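Long-range contacts in L-talarate/galactarate dehydratase (Salmonella typhimurium, PDB 2PP1), which catalyses the magnesium-dependent dehydration of L-talarate and galactarate to 5-keto-4-deoxy-D-glucarate and also epimerises L-talarate to galactarate: residues Ala227-Asp232 with Pro254-Asp259; Ile249-Pro254 with Ala268-Pro273; Ser295-Pro300 with Lys324-Phe329. All coordinates share one frame; numbering follows the deposited sequence.

All three contacts lie in the enolase-type barrel domain; interactions 2 and 3 reach its parallel sheet, in which strands 223-226, 251-252, 274-276, 297-298 and 324-325 follow one another in chain order, and interaction 1 joins two loops that leave strands 223-226 and 251-252. Interactions 1 and 2 have centres 12 Å apart, share P254 and alternate along the chain. Backbone bonds tie them together, with A227 N 2.9 Å from E252 O. Interaction 3 comes later in the sequence, its centre 12 Å from that of interaction 2 and 15 Å from that of interaction 1. The strand ends thus bring substrate-binding N228, the magnesium ligand E252 and catalytic H328 round one bound hydroxamate.

Interaction 1: residues Ala227-Asp232 with Pro254-Asp259; sequences ANQQWD and PLDAYD. With LLH ((2R,3S,4R)-2,3,4-trihydroxy-5-(hydroxyamino)-5-oxopentanoic acid), chain H.
Two loops run against each other here: 227-232, which follows strand 223-226 and carries the substrate-binding residue N228, and the loop 254-259, which follows strand 251-252. The CA atoms of Q229 and L255 are only 4.1 Å apart. The first loop folds through a type I' turn from A227 to Q230, the second through a type I turn from D256 to D259. One direct backbone bond crosses between them, W231 N to P254 O at 3.3 Å, long and bent to 140° at the hydrogen. A water adds a second link, donating a hydrogen bond to W231 O and accepting one from D256 N.

Q229 makes the main side-chain contact. Its CG sits beside the backbone N (chi1 -44°) and the chain then runs extended, laying CB and CG along the carbonyl oxygen of L255 and bringing the amide to the start of the second turn. There A257 N donates to Q229 OE1 at 2.8 Å; the bond is nearly straight at 170°, but the donor stands above the carbonyl plane. D256 reinforces this turn from within, its OD2 taking the N-H of Y258 in an Asx turn. On the other flank the indole of W231 brings CE3 to P254 CB at 3.9 Å, while A227 CB lies over one ring face, toward the rim. L255 reaches back with CD2, 3.3 Å from W231 O.

One side-chain carbonyl, one long backbone bond and a bridging water thus link two loops that have no regular pairing, and a glutamine amide does part of the work of a backbone partner.

Interaction 2: residues Ile249-Pro254 with Ala268-Pro273; sequences IWIEEP and AALDTP. With MG (magnesium ion), chain G.
This contact closes a beta-alpha-beta unit of the barrel, in which strand 251-252 leads through helix 260-269 to strand 274-276; the residues leaving the helix return beside the strand that began the unit. I251 N donates to P273 O at 2.9 Å, and W250 CA adds a CA-H...O contact of 3.3 Å to the same P273 O. That carbonyl therefore meets hydrogens from two successive residues, W250 and I251. The ring of P273 rests against the carbonyl oxygen of I249, with its CG 3.3 Å from I249 O.

Behind this backbone bond the apolar side chains close up. I251 and T272 cross at about a right angle, T272 CG2 lying 3.7 Å from I251 CG1, and I251 CD1 goes on to L270 CD1 at 4.2 Å. T272 turns its hydroxyl to E244.

The next strand residue serves the metal. With CG anti to the backbone N (chi1 -180°) and the chain extended, E252 carries OE2 to the magnesium ion at 2.4 Å. Its OE1 accepts from W250 NE1 at 3.1 Å on the anti side of the carboxylate, and K195 and Q299 also bind this oxygen, probably restraining the carboxylate's rotation. D226 and E278 supply the other protein carboxylates at the metal.

Strand 223-226 lies along I249-E252, helix 233-243 packs on I251 and L270, and strand 274-276 extends the pairing through A275.

Interaction 3: residues Ser295-Pro300 with Lys324-Phe329; sequences SDFVQP and KLAPHF. With LLH ((2R,3S,4R)-2,3,4-trihydroxy-5-(hydroxyamino)-5-oxopentanoic acid), chain H.
Strands 297-298 and 324-325 pair in parallel, F297 opposite K324 and V298 opposite L325, and the ladder of backbone bonds continues past them to H328 N, which donates to P300 O at 3.0 Å. The straightest rung is V298 N to K324 O, 2.9 Å and 172°.

F297 and K324 lie side by side, pointing the same way. K324 CB sits over one face of the phenyl ring, 3.7 Å from its centroid and offset toward the rim, in a CH-pi contact; A326 CB approaches F297 CD2 at 4.1 Å. On the other side of the sheet, with CG anti to the backbone N (chi1 -170°) and chi2 at 80°, L325 brings CD1 to P300 CD at 3.5 Å. Q299 lays CB and CG against A326 O, its amide turned to E252.

At the end of the second segment H328 turns its ring to the bound hydroxamate ligand. NE2 and the ligand hydroxyl O2 share a hydrogen bond of 2.7 Å at the ring edge, while ND1 is held by D301, which is thought to raise the histidine's basicity. This His-Asp pair at the strand ends of the barrel is the catalytic dyad of the mandelate racemase group.

Interaction 1: residues Ala227-Asp232 with Pro254-Asp259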
loop_
_atom_site.group_PDB
_atom_site.type_symbol
_atom_site.label_atom_id
_atom_site.label_comp_id
_atom_site.label_asym_id
_atom_site.label_seq_id
_atom_site.Cartn_x
_atom_site.Cartn_y
_atom_site.Cartn_z
ATOM N N ALA A 227 7.975 -24.140 -18.029
ATOM C CA ALA A 227 7.762 -25.583 -17.909
ATOM C C ALA A 227 6.429 -25.966 -17.263
ATOM O O ALA A 227 6.063 -27.142 -17.229
ATOM C CB ALA A 227 8.924 -26.221 -17.124
ATOM N N ASN A 228 5.704 -24.980 -16.748
ATOM C CA ASN A 228 4.420 -25.238 -16.107
ATOM C C ASN A 228 4.453 -26.395 -15.096
ATOM O O ASN A 228 3.565 -27.259 -15.093
ATOM C CB ASN A 228 3.340 -25.492 -17.169
ATOM C CG ASN A 228 2.850 -24.202 -17.821
ATOM O OD1 ASN A 228 2.125 -23.429 -17.203
ATOM N ND2 ASN A 228 3.258 -23.960 -19.059
ATOM N N GLN A 229 5.490 -26.393 -14.255
ATOM C CA GLN A 229 5.690 -27.378 -13.186
ATOM C C GLN A 229 5.986 -28.799 -13.630
ATOM O O GLN A 229 6.016 -29.705 -12.795
ATOM C CB GLN A 229 4.458 -27.450 -12.273
ATOM C CG GLN A 229 3.845 -26.130 -11.852
ATOM C CD GLN A 229 2.561 -26.335 -11.048
ATOM O OE1 GLN A 229 2.592 -26.818 -9.910
ATOM N NE2 GLN A 229 1.425 -25.976 -11.641
ATOM N N GLN A 230 6.249 -29.017 -14.910
ATOM C CA GLN A 230 6.434 -30.395 -15.362
ATOM C C GLN A 230 7.761 -31.136 -15.232
ATOM O O GLN A 230 7.873 -32.272 -15.714
ATOM C CB GLN A 230 5.916 -30.519 -16.790
ATOM C CG GLN A 230 4.432 -30.200 -16.877
ATOM C CD GLN A 230 3.644 -30.804 -15.725
ATOM O OE1 GLN A 230 3.312 -30.118 -14.744
ATOM N NE2 GLN A 230 3.349 -32.093 -15.829
ATOM N N TRP A 231 8.763 -30.531 -14.597
ATOM C CA TRP A 231 10.026 -31.251 -14.434
ATOM C C TRP A 231 10.197 -31.651 -12.987
ATOM O O TRP A 231 9.607 -31.036 -12.102
ATOM C CB TRP A 231 11.235 -30.384 -14.804
ATOM C CG TRP A 231 11.390 -30.057 -16.257
ATOM C CD1 TRP A 231 11.152 -30.884 -17.328
ATOM C CD2 TRP A 231 11.927 -28.847 -16.797
ATOM N NE1 TRP A 231 11.515 -30.258 -18.499
ATOM C CE2 TRP A 231 11.997 -29.009 -18.200
ATOM C CE3 TRP A 231 12.362 -27.642 -16.228
ATOM C CZ2 TRP A 231 12.486 -28.007 -19.043
ATOM C CZ3 TRP A 231 12.845 -26.651 -17.062
ATOM C CH2 TRP A 231 12.905 -26.838 -18.460
ATOM N N ASP A 232 10.978 -32.697 -12.740
ATOM C CA ASP A 232 11.281 -33.060 -11.361
ATOM C C ASP A 232 12.619 -32.336 -11.135
ATOM O O ASP A 232 13.190 -31.795 -12.078
ATOM C CB ASP A 232 11.431 -34.579 -11.156
ATOM C CG ASP A 232 12.337 -35.240 -12.176
ATOM O OD1 ASP A 232 13.209 -34.574 -12.778
ATOM O OD2 ASP A 232 12.175 -36.461 -12.368
ATOM N N PRO A 254 9.754 -24.258 -13.209
ATOM C CA PRO A 254 10.468 -25.490 -13.555
ATOM C C PRO A 254 9.938 -26.666 -12.745
ATOM O O PRO A 254 9.962 -27.807 -13.207
ATOM C CB PRO A 254 11.923 -25.164 -13.201
ATOM C CG PRO A 254 11.773 -24.207 -12.040
ATOM C CD PRO A 254 10.658 -23.294 -12.556
ATOM N N LEU A 255 9.442 -26.376 -11.548
ATOM C CA LEU A 255 8.938 -27.414 -10.646
ATOM C C LEU A 255 7.556 -27.121 -10.094
ATOM O O LEU A 255 6.984 -26.059 -10.345
ATOM C CB LEU A 255 9.891 -27.572 -9.455
ATOM C CG LEU A 255 11.380 -27.698 -9.768
ATOM C CD1 LEU A 255 12.194 -27.469 -8.501
ATOM C CD2 LEU A 255 11.652 -29.061 -10.375
ATOM N N ASP A 256 7.036 -28.075 -9.321
ATOM C CA ASP A 256 5.737 -27.934 -8.681
ATOM C C ASP A 256 5.701 -26.558 -8.019
ATOM O O ASP A 256 6.672 -26.148 -7.377
ATOM C CB ASP A 256 5.547 -29.010 -7.612
ATOM C CG ASP A 256 4.169 -28.954 -6.971
ATOM O OD1 ASP A 256 3.194 -29.424 -7.591
ATOM O OD2 ASP A 256 4.050 -28.424 -5.854
ATOM N N ALA A 257 4.585 -25.854 -8.185
ATOM C CA ALA A 257 4.414 -24.515 -7.633
ATOM C C ALA A 257 4.682 -24.415 -6.133
ATOM O O ALA A 257 4.988 -23.338 -5.615
ATOM C CB ALA A 257 2.998 -24.008 -7.937
ATOM N N TYR A 258 4.566 -25.531 -5.429
ATOM C CA TYR A 258 4.779 -25.513 -3.992
ATOM C C TYR A 258 6.119 -26.083 -3.555
ATOM O O TYR A 258 6.374 -26.205 -2.359
ATOM C CB TYR A 258 3.625 -26.235 -3.290
ATOM C CG TYR A 258 2.328 -25.476 -3.412
ATOM C CD1 TYR A 258 1.978 -24.512 -2.470
ATOM C CD2 TYR A 258 1.486 -25.663 -4.513
ATOM C CE1 TYR A 258 0.820 -23.747 -2.620
ATOM C CE2 TYR A 258 0.327 -24.903 -4.676
ATOM C CZ TYR A 258 0.002 -23.951 -3.730
ATOM O OH TYR A 258 -1.134 -23.192 -3.885
ATOM N N ASP A 259 6.974 -26.430 -4.512
ATOM C CA ASP A 259 8.295 -26.947 -4.167
ATOM C C ASP A 259 9.224 -25.756 -3.920
ATOM O O ASP A 259 10.044 -25.397 -4.768
ATOM C CB ASP A 259 8.866 -27.817 -5.290
ATOM C CG ASP A 259 10.192 -28.485 -4.889
ATOM O OD1 ASP A 259 10.674 -28.200 -3.774
ATOM O OD2 ASP A 259 10.753 -29.279 -5.677
HETATM O O5A LLH H . -2.944 -23.825 -20.939
HETATM C C5 LLH H . -2.945 -23.369 -19.770
HETATM O O5B LLH H . -3.137 -24.051 -18.727
HETATM C C4 LLH H . -2.694 -21.867 -19.579
HETATM O O4 LLH H . -2.793 -21.173 -20.821
HETATM C C3 LLH H . -1.318 -21.664 -18.938
HETATM O O3 LLH H . -0.302 -22.291 -19.744
HETATM C C2 LLH H . -0.950 -20.169 -18.766
HETATM O O2 LLH H . -1.858 -19.670 -17.777
HETATM C C1 LLH H . 0.502 -19.895 -18.321
HETATM O O1 LLH H . 1.078 -20.609 -17.512
HETATM N N LLH H . 1.104 -18.832 -18.897
HETATM O ON LLH H . 2.212 -18.203 -18.346
HETATM O O HOH W 1 8.312 -30.806 -9.650
#

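Interaction 2: residues Ile249-Pro254 with Ala268-Pro273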
loop_
_atom_site.group_PDB
_atom_site.type_symbol
_atom_site.label_atom_id
_atom_site.label_comp_id
_atom_site.label_asym_id
_atom_site.label_seq_id
_atom_site.Cartn_x
_atom_site.Cartn_y
_atom_site.Cartn_z
ATOM N N ILE A 249 15.659 -14.721 -20.242
ATOM C CA ILE A 249 15.313 -13.714 -19.249
ATOM C C ILE A 249 14.930 -14.472 -17.983
ATOM O O ILE A 249 15.141 -13.986 -16.868
ATOM C CB ILE A 249 14.115 -12.831 -19.706
ATOM C CG1 ILE A 249 14.441 -12.153 -21.036
ATOM C CG2 ILE A 249 13.804 -11.785 -18.644
ATOM C CD1 ILE A 249 15.657 -11.238 -20.966
ATOM N N TRP A 250 14.343 -15.655 -18.162
ATOM C CA TRP A 250 13.988 -16.501 -17.031
ATOM C C TRP A 250 13.480 -17.876 -17.445
ATOM O O TRP A 250 13.125 -18.105 -18.604
ATOM C CB TRP A 250 12.939 -15.824 -16.129
ATOM C CG TRP A 250 11.533 -15.762 -16.681
ATOM C CD1 TRP A 250 10.726 -16.819 -17.008
ATOM C CD2 TRP A 250 10.755 -14.576 -16.928
ATOM N NE1 TRP A 250 9.494 -16.362 -17.441
ATOM C CE2 TRP A 250 9.490 -14.993 -17.401
ATOM C CE3 TRP A 250 11.007 -13.200 -16.794
ATOM C CZ2 TRP A 250 8.477 -14.085 -17.742
ATOM C CZ3 TRP A 250 9.992 -12.292 -17.137
ATOM C CH2 TRP A 250 8.748 -12.745 -17.604
ATOM N N ILE A 251 13.481 -18.788 -16.480
ATOM C CA ILE A 251 12.963 -20.144 -16.654
ATOM C C ILE A 251 11.802 -20.107 -15.668
ATOM O O ILE A 251 11.987 -19.834 -14.486
ATOM C CB ILE A 251 13.995 -21.217 -16.222
ATOM C CG1 ILE A 251 15.228 -21.138 -17.129
ATOM C CG2 ILE A 251 13.370 -22.609 -16.301
ATOM C CD1 ILE A 251 16.393 -22.009 -16.671
ATOM N N GLU A 252 10.601 -20.362 -16.159
ATOM C CA GLU A 252 9.409 -20.275 -15.329
ATOM C C GLU A 252 8.826 -21.614 -14.908
ATOM O O GLU A 252 8.797 -22.563 -15.686
ATOM C CB GLU A 252 8.344 -19.464 -16.084
ATOM C CG GLU A 252 7.040 -19.279 -15.341
ATOM C CD GLU A 252 6.132 -18.281 -16.047
ATOM O OE1 GLU A 252 6.628 -17.563 -16.942
ATOM O OE2 GLU A 252 4.942 -18.202 -15.693
ATOM N N GLU A 253 8.325 -21.659 -13.680
ATOM C CA GLU A 253 7.736 -22.875 -13.115
ATOM C C GLU A 253 8.448 -24.164 -13.497
ATOM O O GLU A 253 7.837 -25.077 -14.054
ATOM C CB GLU A 253 6.258 -22.992 -13.498
ATOM C CG GLU A 253 5.396 -21.925 -12.868
ATOM C CD GLU A 253 3.948 -22.325 -12.790
ATOM O OE1 GLU A 253 3.304 -22.494 -13.842
ATOM O OE2 GLU A 253 3.444 -22.478 -11.662
ATOM N N PRO A 254 9.754 -24.258 -13.209
ATOM C CA PRO A 254 10.468 -25.490 -13.555
ATOM C C PRO A 254 9.938 -26.666 -12.745
ATOM O O PRO A 254 9.962 -27.807 -13.207
ATOM C CB PRO A 254 11.923 -25.164 -13.201
ATOM C CG PRO A 254 11.773 -24.207 -12.040
ATOM C CD PRO A 254 10.658 -23.294 -12.556
ATOM N N ALA A 268 19.555 -20.596 -6.860
ATOM C CA ALA A 268 20.913 -20.422 -6.358
ATOM C C ALA A 268 21.960 -21.091 -7.239
ATOM O O ALA A 268 23.091 -20.613 -7.328
ATOM C CB ALA A 268 21.020 -20.951 -4.920
ATOM N N ALA A 269 21.586 -22.176 -7.906
ATOM C CA ALA A 269 22.525 -22.909 -8.757
ATOM C C ALA A 269 22.737 -22.333 -10.149
ATOM O O ALA A 269 23.800 -22.503 -10.735
ATOM C CB ALA A 269 22.083 -24.354 -8.885
ATOM N N LEU A 270 21.728 -21.660 -10.692
ATOM C CA LEU A 270 21.845 -21.117 -12.042
ATOM C C LEU A 270 21.945 -19.598 -12.062
ATOM O O LEU A 270 21.427 -18.925 -11.172
ATOM C CB LEU A 270 20.632 -21.538 -12.877
ATOM C CG LEU A 270 20.335 -23.037 -12.975
ATOM C CD1 LEU A 270 18.940 -23.239 -13.542
ATOM C CD2 LEU A 270 21.379 -23.716 -13.847
ATOM N N ASP A 271 22.617 -19.062 -13.078
ATOM C CA ASP A 271 22.719 -17.613 -13.219
ATOM C C ASP A 271 21.397 -17.156 -13.846
ATOM O O ASP A 271 20.889 -16.081 -13.540
ATOM C CB ASP A 271 23.906 -17.219 -14.117
ATOM C CG ASP A 271 25.242 -17.212 -13.365
ATOM O OD1 ASP A 271 25.244 -17.385 -12.127
ATOM O OD2 ASP A 271 26.295 -17.022 -14.009
ATOM N N THR A 272 20.833 -17.994 -14.712
ATOM C CA THR A 272 19.560 -17.671 -15.352
ATOM C C THR A 272 18.507 -17.458 -14.278
ATOM O O THR A 272 18.406 -18.233 -13.329
ATOM C CB THR A 272 19.081 -18.791 -16.279
ATOM O OG1 THR A 272 20.024 -18.966 -17.339
ATOM C CG2 THR A 272 17.738 -18.433 -16.891
ATOM N N PRO A 273 17.723 -16.379 -14.398
ATOM C CA PRO A 273 16.697 -16.139 -13.385
ATOM C C PRO A 273 15.625 -17.222 -13.372
ATOM O O PRO A 273 15.341 -17.862 -14.397
ATOM C CB PRO A 273 16.137 -14.778 -13.784
ATOM C CG PRO A 273 17.326 -14.103 -14.395
ATOM C CD PRO A 273 17.902 -15.192 -15.255
HETATM MG MG MG G . 3.288 -19.594 -16.777
HETATM O O HOH W 2 3.881 -21.119 -15.545
#

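Interaction 3: residues Ser295-Pro300 with Lys324-Phe329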
loop_
_atom_site.group_PDB
_atom_site.type_symbol
_atom_site.label_atom_id
_atom_site.label_comp_id
_atom_site.label_asym_id
_atom_site.label_seq_id
_atom_site.Cartn_x
_atom_site.Cartn_y
_atom_site.Cartn_z
ATOM N N SER A 295 12.384 -17.669 -6.001
ATOM C CA SER A 295 12.650 -17.149 -7.335
ATOM C C SER A 295 13.104 -15.694 -7.444
ATOM O O SER A 295 12.873 -14.874 -6.556
ATOM C CB SER A 295 11.402 -17.339 -8.196
ATOM O OG SER A 295 10.310 -16.633 -7.630
ATOM N N ASP A 296 13.733 -15.401 -8.576
ATOM C CA ASP A 296 14.247 -14.072 -8.899
ATOM C C ASP A 296 13.102 -13.187 -9.390
ATOM O O ASP A 296 13.112 -11.973 -9.195
ATOM C CB ASP A 296 15.301 -14.207 -9.996
ATOM C CG ASP A 296 16.386 -15.198 -9.625
ATOM O OD1 ASP A 296 17.174 -14.880 -8.717
ATOM O OD2 ASP A 296 16.436 -16.296 -10.226
ATOM N N PHE A 297 12.130 -13.806 -10.053
ATOM C CA PHE A 297 10.960 -13.088 -10.544
ATOM C C PHE A 297 9.753 -13.639 -9.797
ATOM O O PHE A 297 9.564 -14.861 -9.711
ATOM C CB PHE A 297 10.738 -13.310 -12.047
ATOM C CG PHE A 297 11.634 -12.493 -12.939
ATOM C CD1 PHE A 297 12.930 -12.910 -13.228
ATOM C CD2 PHE A 297 11.167 -11.309 -13.515
ATOM C CE1 PHE A 297 13.744 -12.163 -14.080
ATOM C CE2 PHE A 297 11.970 -10.559 -14.364
ATOM C CZ PHE A 297 13.258 -10.981 -14.649
ATOM N N VAL A 298 8.955 -12.738 -9.237
ATOM C CA VAL A 298 7.745 -13.129 -8.533
ATOM C C VAL A 298 6.627 -12.872 -9.534
ATOM O O VAL A 298 6.549 -11.781 -10.118
ATOM C CB VAL A 298 7.540 -12.277 -7.265
ATOM C CG1 VAL A 298 6.200 -12.626 -6.592
ATOM C CG2 VAL A 298 8.708 -12.519 -6.310
ATOM N N GLN A 299 5.776 -13.876 -9.740
ATOM C CA GLN A 299 4.691 -13.775 -10.704
ATOM C C GLN A 299 3.298 -13.932 -10.097
ATOM O O GLN A 299 2.666 -14.985 -10.223
ATOM C CB GLN A 299 4.909 -14.816 -11.806
ATOM C CG GLN A 299 6.272 -14.696 -12.470
ATOM C CD GLN A 299 6.525 -15.743 -13.535
ATOM O OE1 GLN A 299 6.679 -16.937 -13.237
ATOM N NE2 GLN A 299 6.581 -15.303 -14.791
ATOM N N PRO A 300 2.790 -12.875 -9.442
ATOM C CA PRO A 300 1.459 -12.959 -8.839
ATOM C C PRO A 300 0.403 -12.808 -9.935
ATOM O O PRO A 300 0.713 -12.401 -11.051
ATOM C CB PRO A 300 1.430 -11.783 -7.859
ATOM C CG PRO A 300 2.867 -11.235 -7.860
ATOM C CD PRO A 300 3.375 -11.545 -9.219
ATOM N N LYS A 324 12.185 -9.083 -9.035
ATOM C CA LYS A 324 11.556 -8.443 -10.187
ATOM C C LYS A 324 10.105 -8.940 -10.219
ATOM O O LYS A 324 9.784 -9.977 -9.628
ATOM C CB LYS A 324 12.252 -8.858 -11.489
ATOM C CG LYS A 324 13.707 -8.412 -11.641
ATOM C CD LYS A 324 13.839 -6.903 -11.765
ATOM C CE LYS A 324 15.263 -6.496 -12.184
ATOM N NZ LYS A 324 15.648 -7.032 -13.540
ATOM N N LEU A 325 9.235 -8.206 -10.908
ATOM C CA LEU A 325 7.828 -8.583 -10.996
ATOM C C LEU A 325 7.441 -8.896 -12.427
ATOM O O LEU A 325 7.771 -8.149 -13.342
ATOM C CB LEU A 325 6.926 -7.452 -10.488
ATOM C CG LEU A 325 5.449 -7.833 -10.316
ATOM C CD1 LEU A 325 5.276 -8.585 -8.995
ATOM C CD2 LEU A 325 4.569 -6.586 -10.314
ATOM N N ALA A 326 6.755 -10.017 -12.616
ATOM C CA ALA A 326 6.275 -10.418 -13.938
ATOM C C ALA A 326 4.922 -11.074 -13.692
ATOM O O ALA A 326 4.818 -12.293 -13.584
ATOM C CB ALA A 326 7.236 -11.406 -14.592
ATOM N N PRO A 327 3.862 -10.254 -13.581
ATOM C CA PRO A 327 2.496 -10.738 -13.339
ATOM C C PRO A 327 2.067 -11.730 -14.408
ATOM O O PRO A 327 2.501 -11.641 -15.550
ATOM C CB PRO A 327 1.663 -9.457 -13.375
ATOM C CG PRO A 327 2.647 -8.413 -12.896
ATOM C CD PRO A 327 3.888 -8.782 -13.654
ATOM N N HIS A 328 1.208 -12.670 -14.031
ATOM C CA HIS A 328 0.730 -13.688 -14.966
ATOM C C HIS A 328 -0.639 -13.410 -15.567
ATOM O O HIS A 328 -1.584 -13.091 -14.848
ATOM C CB HIS A 328 0.709 -15.047 -14.254
ATOM C CG HIS A 328 -0.139 -16.084 -14.928
ATOM N ND1 HIS A 328 -1.464 -16.280 -14.608
ATOM C CD2 HIS A 328 0.154 -16.992 -15.886
ATOM C CE1 HIS A 328 -1.949 -17.269 -15.339
ATOM N NE2 HIS A 328 -0.988 -17.717 -16.122
ATOM N N PHE A 329 -0.730 -13.521 -16.890
ATOM C CA PHE A 329 -2.001 -13.354 -17.599
ATOM C C PHE A 329 -2.648 -11.993 -17.317
ATOM O O PHE A 329 -1.955 -11.020 -16.983
ATOM C CB PHE A 329 -2.928 -14.503 -17.170
ATOM C CG PHE A 329 -4.106 -14.747 -18.091
ATOM C CD1 PHE A 329 -3.921 -14.931 -19.456
ATOM C CD2 PHE A 329 -5.395 -14.845 -17.574
ATOM C CE1 PHE A 329 -5.012 -15.217 -20.297
ATOM C CE2 PHE A 329 -6.487 -15.127 -18.396
ATOM C CZ PHE A 329 -6.297 -15.314 -19.761
HETATM O O5A LLH H . -2.944 -23.825 -20.939
HETATM C C5 LLH H . -2.945 -23.369 -19.770
HETATM O O5B LLH H . -3.137 -24.051 -18.727
HETATM C C4 LLH H . -2.694 -21.867 -19.579
HETATM O O4 LLH H . -2.793 -21.173 -20.821
HETATM C C3 LLH H . -1.318 -21.664 -18.938
HETATM O O3 LLH H . -0.302 -22.291 -19.744
HETATM C C2 LLH H . -0.950 -20.169 -18.766
HETATM O O2 LLH H . -1.858 -19.670 -17.777
HETATM C C1 LLH H . 0.502 -19.895 -18.321
HETATM O O1 LLH H . 1.078 -20.609 -17.512
HETATM N N LLH H . 1.104 -18.832 -18.897
HETATM O ON LLH H . 2.212 -18.203 -18.346
HETATM O O HOH W 3 4.782 -13.513 -16.245
#